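Local atomic coordinates of Bm4233, isoform b (Brugia malayi, PDB entry 6ANY), a protein that probably binds and transports sterols as a secreted venom allergen-like member of the CAP superfamily, and is a vaccine candidate for lymphatic filariasis. Residues M46-Q60 with A139-A151. Sequence-based numbering, arbitrary orientation.
Sequences MLLLKWSCQLENSAQ and AWGKTHKIGCGIA
With CG anti to the backbone N (chi1 -166°), Trp51 lays its indole against Ile146, Gly147 and Cys148, while Gln60, bent at chi2 (60°), turns its amide onto Ile150. Both belong to the alpha-beta-alpha sandwich of the CAP domain and illustrate how one segment can pair with a strand, then cover it. Strand 50-51 runs parallel to strand 145-151: Lys50 N donates to His144 O, Lys50 O accepts from Ile146 N, and Ser52 N binds Ile146 O at 2.8 Å. Ser52, just after the strand, N-caps helix 53-63, its OG accepting from Leu55 N. Segments 53-60 and 145-151 cross at -35°, their axes 5.6 Å apart; Gly147 and Gly149, lacking side chains, face the helix where Leu55 CB and Ala59 CB pack on their backbone. Gly147 CA sits over the indole six-membered ring in a CH-pi contact, and Cys148, disulfide-bonded to Cys164, brings CB to 3.7 Å from Trp51 CH2. In the ring plane, Trp51 NE1 donates to Glu56 OE1, which also salt-bridges Arg13. The Gln60 amide grips both backbone polar atoms of Ile150: OE1 accepts from Ile150 N, and NE2, also bonded to Asn64 OD1, meets Ile150 O from above its carbonyl plane at 3.0 Å.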
loop_
_atom_site.group_PDB
_atom_site.type_symbol
_atom_site.label_atom_id
_atom_site.label_comp_id
_atom_site.label_asym_id
_atom_site.label_seq_id
_atom_site.Cartn_x
_atom_site.Cartn_y
_atom_site.Cartn_z
ATOM N N MET A 46 -6.875 -4.748 -11.353
ATOM C CA MET A 46 -6.087 -4.226 -10.224
ATOM C C MET A 46 -5.856 -2.753 -10.563
ATOM O O MET A 46 -5.215 -2.440 -11.548
ATOM C CB MET A 46 -4.787 -5.002 -10.082
ATOM C CG MET A 46 -3.738 -4.407 -9.153
ATOM S SD MET A 46 -4.165 -4.809 -7.447
ATOM C CE MET A 46 -3.607 -6.449 -7.330
ATOM N N LEU A 47 -6.411 -1.856 -9.743
ATOM C CA LEU A 47 -6.331 -0.413 -10.013
ATOM C C LEU A 47 -4.931 0.174 -9.822
ATOM O O LEU A 47 -4.186 -0.231 -8.905
ATOM C CB LEU A 47 -7.352 0.359 -9.157
ATOM C CG LEU A 47 -8.814 -0.023 -9.426
ATOM C CD1 LEU A 47 -9.787 0.685 -8.500
ATOM C CD2 LEU A 47 -9.189 0.174 -10.922
ATOM N N LEU A 48 -4.593 1.141 -10.673
ATOM C CA LEU A 48 -3.349 1.844 -10.572
ATOM C C LEU A 48 -3.465 2.939 -9.464
ATOM O O LEU A 48 -4.295 3.844 -9.522
ATOM C CB LEU A 48 -2.984 2.453 -11.899
ATOM C CG LEU A 48 -1.541 2.950 -12.071
ATOM C CD1 LEU A 48 -1.044 2.826 -13.502
ATOM C CD2 LEU A 48 -1.433 4.411 -11.738
ATOM N N LEU A 49 -2.645 2.818 -8.442
ATOM C CA LEU A 49 -2.692 3.783 -7.319
ATOM C C LEU A 49 -2.323 5.198 -7.732
ATOM O O LEU A 49 -1.416 5.403 -8.491
ATOM C CB LEU A 49 -1.827 3.339 -6.141
ATOM C CG LEU A 49 -2.085 1.970 -5.569
ATOM C CD1 LEU A 49 -1.109 1.702 -4.410
ATOM C CD2 LEU A 49 -3.522 1.834 -5.088
ATOM N N LYS A 50 -3.100 6.171 -7.261
ATOM C CA LYS A 50 -2.809 7.591 -7.481
ATOM C C LYS A 50 -2.512 8.179 -6.095
ATOM O O LYS A 50 -3.150 7.808 -5.091
ATOM C CB LYS A 50 -4.043 8.318 -8.025
ATOM C CG LYS A 50 -4.653 7.798 -9.330
ATOM C CD LYS A 50 -3.738 8.070 -10.498
ATOM C CE LYS A 50 -3.730 9.558 -10.769
ATOM N NZ LYS A 50 -2.801 9.981 -11.847
ATOM N N TRP A 51 -1.608 9.138 -6.052
ATOM C CA TRP A 51 -1.337 9.908 -4.893
ATOM C C TRP A 51 -2.452 10.846 -4.584
ATOM O O TRP A 51 -2.909 11.617 -5.470
ATOM C CB TRP A 51 -0.037 10.698 -5.031
ATOM C CG TRP A 51 0.436 11.256 -3.689
ATOM C CD1 TRP A 51 0.186 12.477 -3.225
ATOM C CD2 TRP A 51 1.167 10.577 -2.638
ATOM N NE1 TRP A 51 0.691 12.645 -1.953
ATOM C CE2 TRP A 51 1.355 11.506 -1.604
ATOM C CE3 TRP A 51 1.750 9.320 -2.513
ATOM C CZ2 TRP A 51 2.059 11.214 -0.447
ATOM C CZ3 TRP A 51 2.467 9.050 -1.350
ATOM C CH2 TRP A 51 2.599 10.002 -0.337
ATOM N N SER A 52 -2.864 10.859 -3.307
ATOM C CA SER A 52 -3.911 11.798 -2.838
ATOM C C SER A 52 -3.323 12.687 -1.692
ATOM O O SER A 52 -2.871 12.138 -0.656
ATOM C CB SER A 52 -5.138 11.001 -2.343
ATOM O OG SER A 52 -5.999 11.800 -1.568
ATOM N N CYS A 53 -3.205 13.990 -1.944
ATOM C CA CYS A 53 -2.869 15.004 -0.960
ATOM C C CYS A 53 -3.792 14.995 0.278
ATOM O O CYS A 53 -3.331 15.178 1.427
ATOM C CB CYS A 53 -2.789 16.397 -1.576
ATOM S SG CYS A 53 -1.619 16.487 -2.964
ATOM N N GLN A 54 -5.073 14.764 0.063
ATOM C CA GLN A 54 -6.030 14.632 1.153
ATOM C C GLN A 54 -5.631 13.488 2.066
ATOM O O GLN A 54 -5.689 13.642 3.264
ATOM C CB GLN A 54 -7.430 14.447 0.574
ATOM C CG GLN A 54 -8.533 14.119 1.574
ATOM C CD GLN A 54 -9.955 14.492 1.086
ATOM O OE1 GLN A 54 -10.183 14.930 -0.086
ATOM N NE2 GLN A 54 -10.897 14.411 2.017
ATOM N N LEU A 55 -5.249 12.350 1.488
ATOM C CA LEU A 55 -4.820 11.186 2.251
ATOM C C LEU A 55 -3.480 11.453 2.957
ATOM O O LEU A 55 -3.288 11.049 4.075
ATOM C CB LEU A 55 -4.788 9.906 1.423
ATOM C CG LEU A 55 -6.148 9.390 0.885
ATOM C CD1 LEU A 55 -5.934 8.021 0.326
ATOM C CD2 LEU A 55 -7.125 9.350 2.064
ATOM N N GLU A 56 -2.564 12.115 2.271
ATOM C CA GLU A 56 -1.321 12.507 2.869
ATOM C C GLU A 56 -1.564 13.388 4.022
ATOM O O GLU A 56 -0.840 13.296 4.989
ATOM C CB GLU A 56 -0.424 13.203 1.837
ATOM C CG GLU A 56 0.600 14.157 2.411
ATOM C CD GLU A 56 1.666 14.566 1.404
ATOM O OE1 GLU A 56 1.502 14.462 0.193
ATOM O OE2 GLU A 56 2.716 15.082 1.806
ATOM N N ASN A 57 -2.509 14.325 3.927
ATOM C CA ASN A 57 -2.766 15.210 5.063
ATOM C C ASN A 57 -3.257 14.449 6.325
ATOM O O ASN A 57 -2.805 14.751 7.457
ATOM C CB ASN A 57 -3.754 16.371 4.697
ATOM C CG ASN A 57 -3.167 17.351 3.660
ATOM O OD1 ASN A 57 -1.960 17.380 3.453
ATOM N ND2 ASN A 57 -4.037 18.076 2.925
ATOM N N SER A 58 -4.147 13.476 6.169
ATOM C CA SER A 58 -4.616 12.757 7.322
ATOM C C SER A 58 -3.503 11.847 7.870
ATOM O O SER A 58 -3.344 11.707 9.110
ATOM C CB SER A 58 -5.869 11.930 7.035
ATOM O OG SER A 58 -5.650 11.129 5.905
ATOM N N ALA A 59 -2.755 11.219 6.973
ATOM C CA ALA A 59 -1.636 10.342 7.374
ATOM C C ALA A 59 -0.532 11.108 8.072
ATOM O O ALA A 59 0.007 10.648 9.058
ATOM C CB ALA A 59 -1.084 9.656 6.175
ATOM N N GLN A 60 -0.198 12.281 7.543
ATOM C CA GLN A 60 0.790 13.184 8.151
ATOM C C GLN A 60 0.343 13.643 9.537
ATOM O O GLN A 60 1.178 13.672 10.460
ATOM C CB GLN A 60 1.039 14.432 7.256
ATOM C CG GLN A 60 2.203 15.247 7.700
ATOM C CD GLN A 60 3.493 14.469 7.690
ATOM O OE1 GLN A 60 3.862 13.963 6.672
ATOM N NE2 GLN A 60 4.174 14.361 8.825
ATOM N N ALA A 139 -2.068 -4.578 -1.721
ATOM C CA ALA A 139 -2.495 -5.353 -2.888
ATOM C C ALA A 139 -3.978 -5.253 -3.278
ATOM O O ALA A 139 -4.392 -5.936 -4.176
ATOM C CB ALA A 139 -2.114 -6.779 -2.674
ATOM N N TRP A 140 -4.769 -4.429 -2.601
ATOM C CA TRP A 140 -6.223 -4.503 -2.692
ATOM C C TRP A 140 -6.644 -3.902 -4.029
ATOM O O TRP A 140 -6.421 -2.739 -4.296
ATOM C CB TRP A 140 -6.846 -3.751 -1.547
ATOM C CG TRP A 140 -8.245 -4.035 -1.327
ATOM C CD1 TRP A 140 -9.295 -3.263 -1.672
ATOM C CD2 TRP A 140 -8.761 -5.156 -0.610
ATOM N NE1 TRP A 140 -10.480 -3.861 -1.241
ATOM C CE2 TRP A 140 -10.168 -5.035 -0.593
ATOM C CE3 TRP A 140 -8.170 -6.289 -0.042
ATOM C CZ2 TRP A 140 -11.013 -6.035 -0.046
ATOM C CZ3 TRP A 140 -8.976 -7.239 0.561
ATOM C CH2 TRP A 140 -10.406 -7.106 0.555
ATOM N N GLY A 141 -7.185 -4.743 -4.896
ATOM C CA GLY A 141 -7.547 -4.313 -6.254
ATOM C C GLY A 141 -8.449 -3.135 -6.338
ATOM O O GLY A 141 -8.235 -2.240 -7.139
ATOM N N LYS A 142 -9.442 -3.107 -5.477
ATOM C CA LYS A 142 -10.328 -1.947 -5.421
ATOM C C LYS A 142 -9.741 -0.594 -4.898
ATOM O O LYS A 142 -10.298 0.467 -5.229
ATOM C CB LYS A 142 -11.628 -2.271 -4.695
ATOM C CG LYS A 142 -12.585 -3.135 -5.518
ATOM C CD LYS A 142 -13.733 -3.604 -4.585
ATOM C CE LYS A 142 -14.461 -4.865 -5.102
ATOM N NZ LYS A 142 -15.512 -4.365 -6.024
ATOM N N THR A 143 -8.669 -0.623 -4.125
ATOM C CA THR A 143 -8.055 0.605 -3.616
ATOM C C THR A 143 -7.399 1.311 -4.798
ATOM O O THR A 143 -6.779 0.640 -5.612
ATOM C CB THR A 143 -6.989 0.269 -2.541
ATOM O OG1 THR A 143 -7.634 -0.375 -1.421
ATOM C CG2 THR A 143 -6.278 1.513 -2.085
ATOM N N HIS A 144 -7.555 2.629 -4.901
ATOM C CA HIS A 144 -6.917 3.402 -5.965
ATOM C C HIS A 144 -6.292 4.701 -5.539
ATOM O O HIS A 144 -5.717 5.384 -6.371
ATOM C CB HIS A 144 -7.863 3.646 -7.174
ATOM C CG HIS A 144 -9.049 4.504 -6.898
ATOM N ND1 HIS A 144 -10.223 4.014 -6.337
ATOM C CD2 HIS A 144 -9.305 5.791 -7.250
ATOM C CE1 HIS A 144 -11.125 4.985 -6.319
ATOM N NE2 HIS A 144 -10.593 6.066 -6.867
ATOM N N LYS A 145 -6.328 5.001 -4.248
ATOM C CA LYS A 145 -5.789 6.251 -3.704
ATOM C C LYS A 145 -4.850 5.977 -2.554
ATOM O O LYS A 145 -5.132 5.157 -1.702
ATOM C CB LYS A 145 -6.920 7.163 -3.205
ATOM C CG LYS A 145 -7.891 7.519 -4.320
ATOM C CD LYS A 145 -8.876 8.610 -3.959
ATOM C CE LYS A 145 -10.186 8.024 -3.426
ATOM N NZ LYS A 145 -11.261 9.088 -3.259
ATOM N N ILE A 146 -3.745 6.683 -2.502
ATOM C CA ILE A 146 -2.755 6.465 -1.431
ATOM C C ILE A 146 -2.190 7.814 -1.037
ATOM O O ILE A 146 -1.982 8.647 -1.877
ATOM C CB ILE A 146 -1.653 5.486 -1.838
ATOM C CG1 ILE A 146 -0.751 5.221 -0.628
ATOM C CG2 ILE A 146 -0.838 6.000 -3.036
ATOM C CD1 ILE A 146 0.257 4.114 -0.858
ATOM N N GLY A 147 -1.948 7.990 0.245
ATOM C CA GLY A 147 -1.279 9.157 0.729
ATOM C C GLY A 147 -0.587 8.795 2.022
ATOM O O GLY A 147 -1.114 8.011 2.835
ATOM N N CYS A 148 0.591 9.374 2.203
ATOM C CA CYS A 148 1.474 8.962 3.292
ATOM C C CYS A 148 2.120 10.134 3.976
ATOM O O CYS A 148 2.295 11.218 3.399
ATOM C CB CYS A 148 2.587 8.029 2.835
ATOM S SG CYS A 148 2.070 6.575 1.878
ATOM N N GLY A 149 2.427 9.914 5.241
ATOM C CA GLY A 149 3.001 10.970 6.087
ATOM C C GLY A 149 4.200 10.407 6.815
ATOM O O GLY A 149 4.200 9.246 7.176
ATOM N N ILE A 150 5.200 11.238 7.035
ATOM C CA ILE A 150 6.450 10.794 7.619
ATOM C C ILE A 150 6.922 11.719 8.727
ATOM O O ILE A 150 6.884 12.984 8.611
ATOM C CB ILE A 150 7.511 10.734 6.508
ATOM C CG1 ILE A 150 7.165 9.608 5.528
ATOM C CG2 ILE A 150 8.888 10.466 7.099
ATOM C CD1 ILE A 150 7.937 9.701 4.195
ATOM N N ALA A 151 7.452 11.111 9.768
ATOM C CA ALA A 151 8.012 11.857 10.915
ATOM C C ALA A 151 9.370 11.306 11.222
ATOM O O ALA A 151 9.490 10.132 11.433
ATOM C CB ALA A 151 7.118 11.726 12.133
#